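Local atomic coordinates of RagB/SusD domain protein (Flavobacterium johnsoniae, PDB entry 5J90), a protein that probably binds chitin at the cell surface as a SusD-like outer-membrane lipoprotein of a chitin utilisation locus. Residues Phe134-Tyr139 and Ile468-Ser473; Ile149-Gln154 and Val482-Ser487. One frame throughout, in Å; residues are numbered along the deposited sequence.

Contact 1: residues Phe134-Tyr139 and Ile468-Ser473; sequences FGPIIY and INFVQS
Phe134, the last residue of helix 113-134, sends its ring against the carbonyl oxygens of Ile468 and Asn469 and the methyls of Ile468 and Val471. With CG anti to the carbonyl carbon (chi1 -66°), the ring leans out from the helix end and its CD1-CE1 side meets the loop. The carbonyl O of Asn469 lies in the ring plane at this edge, 3.3 Å from Phe134 CE1, where the slightly positive ring hydrogens probably suit it, while Ile468 O approaches CD1 obliquely, also at 3.3 Å. Ile468 O is buried without a hydrogen-bond partner and has the ring packed over it. Two methyl groups add to the seat: Val471 CG1 crosses at CE1, 3.6 Å away, and Ile468 CG2 packs on the same carbon at 3.7 Å. Were Phe134 cut back to an alanine, the methyls of Ile468 and Val471 would probably face a gap and Asn469 O would probably lose the aromatic edge beside it. In the helical scaffold of this SusD-like protein, whose family belongs to the TPR clan, the contact joins a helix end to the loop leading into helix 472-477, for which Val471 is the N-cap residue. Gly135 leaves the helix with a positive phi (93°); a side chain here would press on the preceding carbonyl O and on the Pro136 ring. Pro136, rigid and apolar, sets its ring across the end of the Phe470 side chain, CD lying 4.0 Å from CZ. Its carbonyl O sits near the plane of the Phe470 ring, 3.4 Å from CE1; this oxygen, too, is buried without a hydrogen-bond partner, so an aromatic C-H suits the spot. Phe470 also packs with Arg467 in a cation-pi contact, and Arg467 hydrogen-bonds Phe134 O.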
ATOM      1  N   PHE A 134     -11.715   4.160  -8.260  1.00  7.13           N
ATOM      2  CA  PHE A 134     -10.964   3.291  -9.170  1.00  7.42           C
ATOM      3  C   PHE A 134      -9.459   3.235  -8.923  1.00  7.65           C
ATOM      4  O   PHE A 134      -8.804   2.254  -9.312  1.00  8.24           O
ATOM      5  CB  PHE A 134     -11.225   3.706 -10.631  1.00  7.81           C
ATOM      6  CG  PHE A 134     -12.641   3.474 -11.077  1.00  7.75           C
ATOM      7  CD1 PHE A 134     -13.060   2.207 -11.454  1.00  8.33           C
ATOM      8  CD2 PHE A 134     -13.563   4.517 -11.092  1.00  8.01           C
ATOM      9  CE1 PHE A 134     -14.370   1.979 -11.833  1.00  8.71           C
ATOM     10  CE2 PHE A 134     -14.878   4.293 -11.469  1.00  9.13           C
ATOM     11  CZ  PHE A 134     -15.277   3.024 -11.843  1.00  8.85           C
ATOM     12  N   GLY A 135      -8.901   4.276  -8.300  1.00  6.88           N
ATOM     13  CA  GLY A 135      -7.455   4.418  -8.182  1.00  7.33           C
ATOM     14  C   GLY A 135      -6.918   5.249  -9.339  1.00  8.03           C
ATOM     15  O   GLY A 135      -7.273   6.417  -9.489  1.00  7.75           O
ATOM     16  N   PRO A 136      -6.066   4.660 -10.189  1.00  7.05           N
ATOM     17  CA  PRO A 136      -5.662   5.390 -11.393  1.00  6.95           C
ATOM     18  C   PRO A 136      -6.886   5.765 -12.230  1.00  7.11           C
ATOM     19  O   PRO A 136      -7.829   4.977 -12.327  1.00  8.04           O
ATOM     20  CB  PRO A 136      -4.787   4.370 -12.147  1.00  7.50           C
ATOM     21  CG  PRO A 136      -4.306   3.414 -11.066  1.00  8.21           C
ATOM     22  CD  PRO A 136      -5.459   3.319 -10.108  1.00  7.74           C
ATOM     23  N   ILE A 137      -6.873   6.970 -12.795  1.00  6.86           N
ATOM     24  CA  ILE A 137      -7.954   7.402 -13.692  1.00  7.15           C
ATOM     25  C   ILE A 137      -7.373   8.246 -14.815  1.00  7.93           C
ATOM     26  O   ILE A 137      -6.218   8.666 -14.757  1.00  8.33           O
ATOM     27  CB  ILE A 137      -9.045   8.227 -12.949  1.00  7.90           C
ATOM     28  CG1 ILE A 137      -8.462   9.535 -12.398  1.00  8.04           C
ATOM     29  CG2 ILE A 137      -9.713   7.391 -11.860  1.00  8.43           C
ATOM     30  CD1 ILE A 137      -9.531  10.549 -11.967  1.00  8.18           C
ATOM     31  N   ILE A 138      -8.177   8.497 -15.845  1.00  8.63           N
ATOM     32  CA  ILE A 138      -7.805   9.470 -16.859  1.00  8.95           C
ATOM     33  C   ILE A 138      -7.948  10.878 -16.278  1.00  8.56           C
ATOM     34  O   ILE A 138      -8.995  11.237 -15.730  1.00  9.79           O
ATOM     35  CB  ILE A 138      -8.660   9.315 -18.128  1.00  9.49           C
ATOM     36  CG1 ILE A 138      -8.359   7.969 -18.787  1.00 11.04           C
ATOM     37  CG2 ILE A 138      -8.378  10.464 -19.092  1.00 10.93           C
ATOM     38  CD1 ILE A 138      -9.304   7.606 -19.937  1.00 14.02           C
ATOM     39  N   TYR A 139      -6.889  11.671 -16.359  1.00  8.63           N
ATOM     40  CA  TYR A 139      -6.960  13.027 -15.822  1.00  8.90           C
ATOM     41  C   TYR A 139      -6.155  13.970 -16.718  1.00 10.88           C
ATOM     42  O   TYR A 139      -6.744  14.684 -17.528  1.00 11.63           O
ATOM     43  CB  TYR A 139      -6.556  13.064 -14.331  1.00  9.97           C
ATOM     44  CG  TYR A 139      -7.200  14.194 -13.548  1.00  9.49           C
ATOM     45  CD1 TYR A 139      -8.568  14.198 -13.298  1.00  9.85           C
ATOM     46  CD2 TYR A 139      -6.437  15.245 -13.046  1.00 11.47           C
ATOM     47  CE1 TYR A 139      -9.165  15.232 -12.590  1.00  9.74           C
ATOM     48  CE2 TYR A 139      -7.034  16.289 -12.329  1.00 10.70           C
ATOM     49  CZ  TYR A 139      -8.393  16.266 -12.107  1.00  9.58           C
ATOM     50  OH  TYR A 139      -9.009  17.279 -11.400  1.00 10.63           O
ATOM     51  N   ILE A 468     -13.223  -0.304  -7.115  1.00  7.29           N
ATOM     52  CA  ILE A 468     -13.932  -0.948  -8.217  1.00  8.54           C
ATOM     53  C   ILE A 468     -12.953  -1.136  -9.375  1.00  7.66           C
ATOM     54  O   ILE A 468     -12.067  -0.307  -9.613  1.00  7.91           O
ATOM     55  CB  ILE A 468     -15.194  -0.147  -8.625  1.00  8.16           C
ATOM     56  CG1 ILE A 468     -16.141  -0.069  -7.425  1.00  8.78           C
ATOM     57  CG2 ILE A 468     -15.885  -0.778  -9.845  1.00  9.92           C
ATOM     58  CD1 ILE A 468     -17.433   0.710  -7.681  1.00  9.50           C
ATOM     59  N   ASN A 469     -13.110  -2.253 -10.082  1.00  8.32           N
ATOM     60  CA  ASN A 469     -12.253  -2.583 -11.222  1.00  8.36           C
ATOM     61  C   ASN A 469     -12.527  -1.714 -12.451  1.00  7.77           C
ATOM     62  O   ASN A 469     -13.629  -1.170 -12.605  1.00  8.27           O
ATOM     63  CB  ASN A 469     -12.365  -4.075 -11.572  1.00  9.67           C
ATOM     64  CG  ASN A 469     -13.791  -4.500 -11.860  1.00  9.88           C
ATOM     65  OD1 ASN A 469     -14.681  -4.354 -11.016  1.00 10.25           O
ATOM     66  ND2 ASN A 469     -14.023  -5.012 -13.067  1.00 10.79           N
ATOM     67  N   PHE A 470     -11.527  -1.574 -13.310  1.00  8.35           N
ATOM     68  CA  PHE A 470     -11.652  -0.714 -14.488  1.00  8.64           C
ATOM     69  C   PHE A 470     -12.820  -1.175 -15.375  1.00  8.61           C
ATOM     70  O   PHE A 470     -13.142  -2.366 -15.431  1.00  9.72           O
ATOM     71  CB  PHE A 470     -10.325  -0.661 -15.256  1.00  9.33           C
ATOM     72  CG  PHE A 470      -9.191  -0.050 -14.469  1.00  7.76           C
ATOM     73  CD1 PHE A 470      -9.334   1.178 -13.845  1.00  8.47           C
ATOM     74  CD2 PHE A 470      -7.970  -0.710 -14.363  1.00  8.79           C
ATOM     75  CE1 PHE A 470      -8.272   1.746 -13.128  1.00  8.92           C
ATOM     76  CE2 PHE A 470      -6.915  -0.162 -13.646  1.00  9.35           C
ATOM     77  CZ  PHE A 470      -7.057   1.061 -13.034  1.00  8.59           C
ATOM     78  N   VAL A 471     -13.455  -0.223 -16.055  1.00  9.50           N
ATOM     79  CA  VAL A 471     -14.782  -0.468 -16.632  1.00  9.80           C
ATOM     80  C   VAL A 471     -14.789  -0.995 -18.075  1.00  9.50           C
ATOM     81  O   VAL A 471     -13.802  -0.875 -18.823  1.00  9.38           O
ATOM     82  CB  VAL A 471     -15.682   0.793 -16.523  1.00  9.45           C
ATOM     83  CG1 VAL A 471     -15.744   1.275 -15.078  1.00  9.94           C
ATOM     84  CG2 VAL A 471     -15.191   1.894 -17.445  1.00  9.98           C
ATOM     85  N   GLN A 472     -15.936  -1.557 -18.451  1.00  9.39           N
ATOM     86  CA  GLN A 472     -16.089  -2.223 -19.741  1.00 10.23           C
ATOM     87  C   GLN A 472     -15.882  -1.304 -20.925  1.00 10.20           C
ATOM     88  O   GLN A 472     -15.268  -1.702 -21.910  1.00 11.08           O
ATOM     89  CB  GLN A 472     -17.477  -2.854 -19.857  1.00 14.07           C
ATOM     90  CG  GLN A 472     -17.705  -4.031 -18.955  1.00 16.11           C
ATOM     91  CD  GLN A 472     -19.133  -4.549 -19.055  1.00 14.36           C
ATOM     92  OE1 GLN A 472     -20.074  -3.779 -19.256  1.00 21.00           O
ATOM     93  NE2 GLN A 472     -19.291  -5.846 -18.902  1.00 19.75           N
ATOM     94  N   SER A 473     -16.401  -0.085 -20.852  1.00 10.14           N
ATOM     95  CA  SER A 473     -16.276   0.826 -21.984  1.00 10.53           C
ATOM     96  C   SER A 473     -14.809   1.130 -22.258  1.00 10.69           C
ATOM     97  O   SER A 473     -14.402   1.339 -23.406  1.00 11.70           O
ATOM     98  CB  SER A 473     -17.055   2.118 -21.754  1.00 10.90           C
ATOM     99  OG  SER A 473     -16.458   2.857 -20.692  1.00 11.40           O
TER

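Contact 2: residues Ile149-Gln154 and Val482-Ser487; sequences IAYDSQ and VATGVS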
ATOM      1  N   ILE A 149      -5.464   6.566 -24.550  1.00 15.20           N
ATOM      2  CA  ILE A 149      -5.612   7.675 -23.612  1.00 13.86           C
ATOM      3  C   ILE A 149      -5.134   7.171 -22.252  1.00 12.59           C
ATOM      4  O   ILE A 149      -5.820   6.393 -21.579  1.00 11.78           O
ATOM      5  CB  ILE A 149      -7.063   8.194 -23.532  1.00 13.35           C
ATOM      6  CG1 ILE A 149      -7.568   8.565 -24.933  1.00 16.62           C
ATOM      7  CG2 ILE A 149      -7.148   9.386 -22.577  1.00 14.49           C
ATOM      8  CD1 ILE A 149      -9.027   8.962 -24.970  1.00 24.06           C
ATOM      9  N   ALA A 150      -3.923   7.574 -21.888  1.00 13.17           N
ATOM     10  CA  ALA A 150      -3.270   7.031 -20.702  1.00 11.29           C
ATOM     11  C   ALA A 150      -3.912   7.495 -19.398  1.00 10.35           C
ATOM     12  O   ALA A 150      -4.464   8.597 -19.305  1.00 11.25           O
ATOM     13  CB  ALA A 150      -1.782   7.365 -20.712  1.00 13.06           C
ATOM     14  N   TYR A 151      -3.830   6.620 -18.400  1.00  9.58           N
ATOM     15  CA  TYR A 151      -4.284   6.936 -17.049  1.00  9.37           C
ATOM     16  C   TYR A 151      -3.135   7.554 -16.262  1.00  9.85           C
ATOM     17  O   TYR A 151      -1.975   7.208 -16.477  1.00 11.76           O
ATOM     18  CB  TYR A 151      -4.718   5.666 -16.327  1.00 10.40           C
ATOM     19  CG  TYR A 151      -6.031   5.033 -16.775  1.00  8.09           C
ATOM     20  CD1 TYR A 151      -6.417   5.003 -18.119  1.00  9.78           C
ATOM     21  CD2 TYR A 151      -6.858   4.411 -15.848  1.00  9.09           C
ATOM     22  CE1 TYR A 151      -7.614   4.393 -18.505  1.00  9.14           C
ATOM     23  CE2 TYR A 151      -8.052   3.801 -16.229  1.00 10.66           C
ATOM     24  CZ  TYR A 151      -8.421   3.790 -17.558  1.00  8.45           C
ATOM     25  OH  TYR A 151      -9.608   3.190 -17.925  1.00  9.27           O
ATOM     26  N   ASP A 152      -3.463   8.455 -15.342  1.00  8.93           N
ATOM     27  CA  ASP A 152      -2.493   8.927 -14.359  1.00  9.67           C
ATOM     28  C   ASP A 152      -2.543   8.028 -13.118  1.00  8.75           C
ATOM     29  O   ASP A 152      -3.576   7.427 -12.820  1.00  9.82           O
ATOM     30  CB  ASP A 152      -2.826  10.348 -13.898  1.00  9.60           C
ATOM     31  CG  ASP A 152      -2.782  11.382 -15.003  1.00  9.61           C
ATOM     32  OD1 ASP A 152      -2.284  11.103 -16.110  1.00 12.52           O
ATOM     33  OD2 ASP A 152      -3.244  12.515 -14.733  1.00 11.13           O
ATOM     34  N   SER A 153      -1.437   7.963 -12.374  1.00  8.58           N
ATOM     35  CA  SER A 153      -1.482   7.280 -11.087  1.00  7.65           C
ATOM     36  C   SER A 153      -2.324   8.104 -10.113  1.00  7.80           C
ATOM     37  O   SER A 153      -2.476   9.315 -10.276  1.00  8.36           O
ATOM     38  CB  SER A 153      -0.082   7.082 -10.510  1.00  7.87           C
ATOM     39  OG  SER A 153       0.443   8.326 -10.072  1.00  9.80           O
ATOM     40  N   GLN A 154      -2.874   7.451  -9.100  1.00  7.54           N
ATOM     41  CA  GLN A 154      -3.623   8.207  -8.106  1.00  7.39           C
ATOM     42  C   GLN A 154      -2.763   9.259  -7.402  1.00  7.80           C
ATOM     43  O   GLN A 154      -3.238  10.356  -7.107  1.00  8.31           O
ATOM     44  CB  GLN A 154      -4.275   7.284  -7.092  1.00  7.04           C
ATOM     45  CG  GLN A 154      -5.152   8.041  -6.097  1.00  7.01           C
ATOM     46  CD  GLN A 154      -5.847   7.101  -5.143  1.00  7.93           C
ATOM     47  OE1 GLN A 154      -5.207   6.507  -4.276  1.00  8.19           O
ATOM     48  NE2 GLN A 154      -7.164   6.934  -5.309  1.00  7.59           N
ATOM     49  N   VAL A 482      -6.319   1.326 -20.471  1.00 11.01           N
ATOM     50  CA  VAL A 482      -6.522   0.440 -19.335  1.00 10.84           C
ATOM     51  C   VAL A 482      -5.214  -0.232 -18.915  1.00 11.80           C
ATOM     52  O   VAL A 482      -4.939  -0.373 -17.725  1.00 11.27           O
ATOM     53  CB  VAL A 482      -7.620  -0.601 -19.611  1.00 10.50           C
ATOM     54  CG1 VAL A 482      -7.722  -1.596 -18.458  1.00 12.57           C
ATOM     55  CG2 VAL A 482      -8.950   0.104 -19.841  1.00 12.92           C
ATOM     56  N   ALA A 483      -4.398  -0.633 -19.884  1.00 10.91           N
ATOM     57  CA  ALA A 483      -3.103  -1.229 -19.563  1.00 10.71           C
ATOM     58  C   ALA A 483      -2.253  -0.280 -18.725  1.00 11.37           C
ATOM     59  O   ALA A 483      -1.590  -0.720 -17.771  1.00 12.04           O
ATOM     60  CB  ALA A 483      -2.360  -1.654 -20.844  1.00 12.59           C
ATOM     61  N   THR A 484      -2.255   1.008 -19.063  1.00 10.00           N
ATOM     62  CA  THR A 484      -1.531   1.981 -18.241  1.00  9.55           C
ATOM     63  C   THR A 484      -2.155   2.095 -16.851  1.00  9.65           C
ATOM     64  O   THR A 484      -1.437   2.255 -15.863  1.00 10.42           O
ATOM     65  CB  THR A 484      -1.380   3.388 -18.894  1.00  9.69           C
ATOM     66  OG1 THR A 484      -2.644   4.073 -18.922  1.00 11.18           O
ATOM     67  CG2 THR A 484      -0.795   3.285 -20.312  1.00 12.82           C
ATOM     68  N   GLY A 485      -3.479   1.997 -16.762  1.00  8.73           N
ATOM     69  CA  GLY A 485      -4.135   2.037 -15.463  1.00  9.24           C
ATOM     70  C   GLY A 485      -3.741   0.853 -14.602  1.00  9.74           C
ATOM     71  O   GLY A 485      -3.449   1.011 -13.415  1.00  9.38           O
ATOM     72  N   VAL A 486      -3.722  -0.340 -15.190  1.00 10.09           N
ATOM     73  CA  VAL A 486      -3.314  -1.531 -14.454  1.00 11.07           C
ATOM     74  C   VAL A 486      -1.857  -1.401 -13.988  1.00 11.74           C
ATOM     75  O   VAL A 486      -1.530  -1.731 -12.840  1.00 11.88           O
ATOM     76  CB  VAL A 486      -3.563  -2.802 -15.287  1.00 12.60           C
ATOM     77  CG1 VAL A 486      -3.049  -4.029 -14.550  1.00 21.22           C
ATOM     78  CG2 VAL A 486      -5.048  -2.943 -15.581  1.00 14.61           C
ATOM     79  N   SER A 487      -0.984  -0.886 -14.850  1.00  9.76           N
ATOM     80  CA  SER A 487       0.399  -0.651 -14.457  0.71 12.00           C
ATOM     81  C   SER A 487       0.449   0.257 -13.235  1.00 12.33           C
ATOM     82  O   SER A 487       1.154  -0.033 -12.267  1.00 14.15           O
ATOM     83  CB  SER A 487       1.210  -0.039 -15.603  0.71 12.50           C
ATOM     84  OG  SER A 487       1.291  -0.933 -16.706  0.71 13.09           O
TER
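The Tyr151 ring lies against the backbone of helix 479-489, with Gly485 CA 3.6 Å from its CD2 atom. The approach is oblique, as it is for Val482 N, near CE1, and for Thr484 OG1, while the carbonyl O of Ile149, from the ring's own segment, lies in plane at its edge. Two further aromatics pack round it: Phe470 meets it edge-to-face, and Trp90 of helix 83-108 stands with its plane at about 20° to that of the tyrosine. Glycine suits position 485 because a CB there would run into Tyr151 CD2. Further along, Tyr151 and Val482 lie side by side pointing the same way, and CG2 of the valine touches Tyr151 OH at 3.7 Å. That hydroxyl is satisfied by Glu474, so the phenol runs along the helix backbone and ends at a carboxylate.

A single hydrogen bond joins the segments: Tyr151 N donates to Thr484 OG1 over 2.9 Å, almost perfectly straight at 177°. With chi1 at 71°, OG1 sits between the backbone N and carbonyl carbon of Thr484, from where it can accept this N-H and give its own proton to Gly481 O, one turn back in the helix. Threonine thus suits the place by donating and accepting at once. Ala150, small enough to let the helix come close, brings its CA to 3.5 Å from Thr484 OG1. The contact lays the extended run leading into helix 154-177 along one side of helix 479-489, where Lys488 adds a second tie to Tyr151 O.

How the contacts relate
Contacts 1 and 2 lie with their centres about 8 Å apart, on the same side of the chain's centre. Their segments alternate along the sequence: 134-139, 149-154, 468-473, then 482-487. The first two belong to the connection between helices 113-134 and 154-177, and a probable hydrogen bond from Asp152 N to Ile137 O (2.8 Å) holds them together. The later two belong to the successive helices 472-477 and 479-489 and their lead-in, where Phe470 CE2 packs on Gly485 C at 3.5 Å. Trp90 of helix 83-108 meets rings from both contacts. Together they fix a C-terminal portion of the chain on an N-terminal inter-helix connection more than 300 residues away.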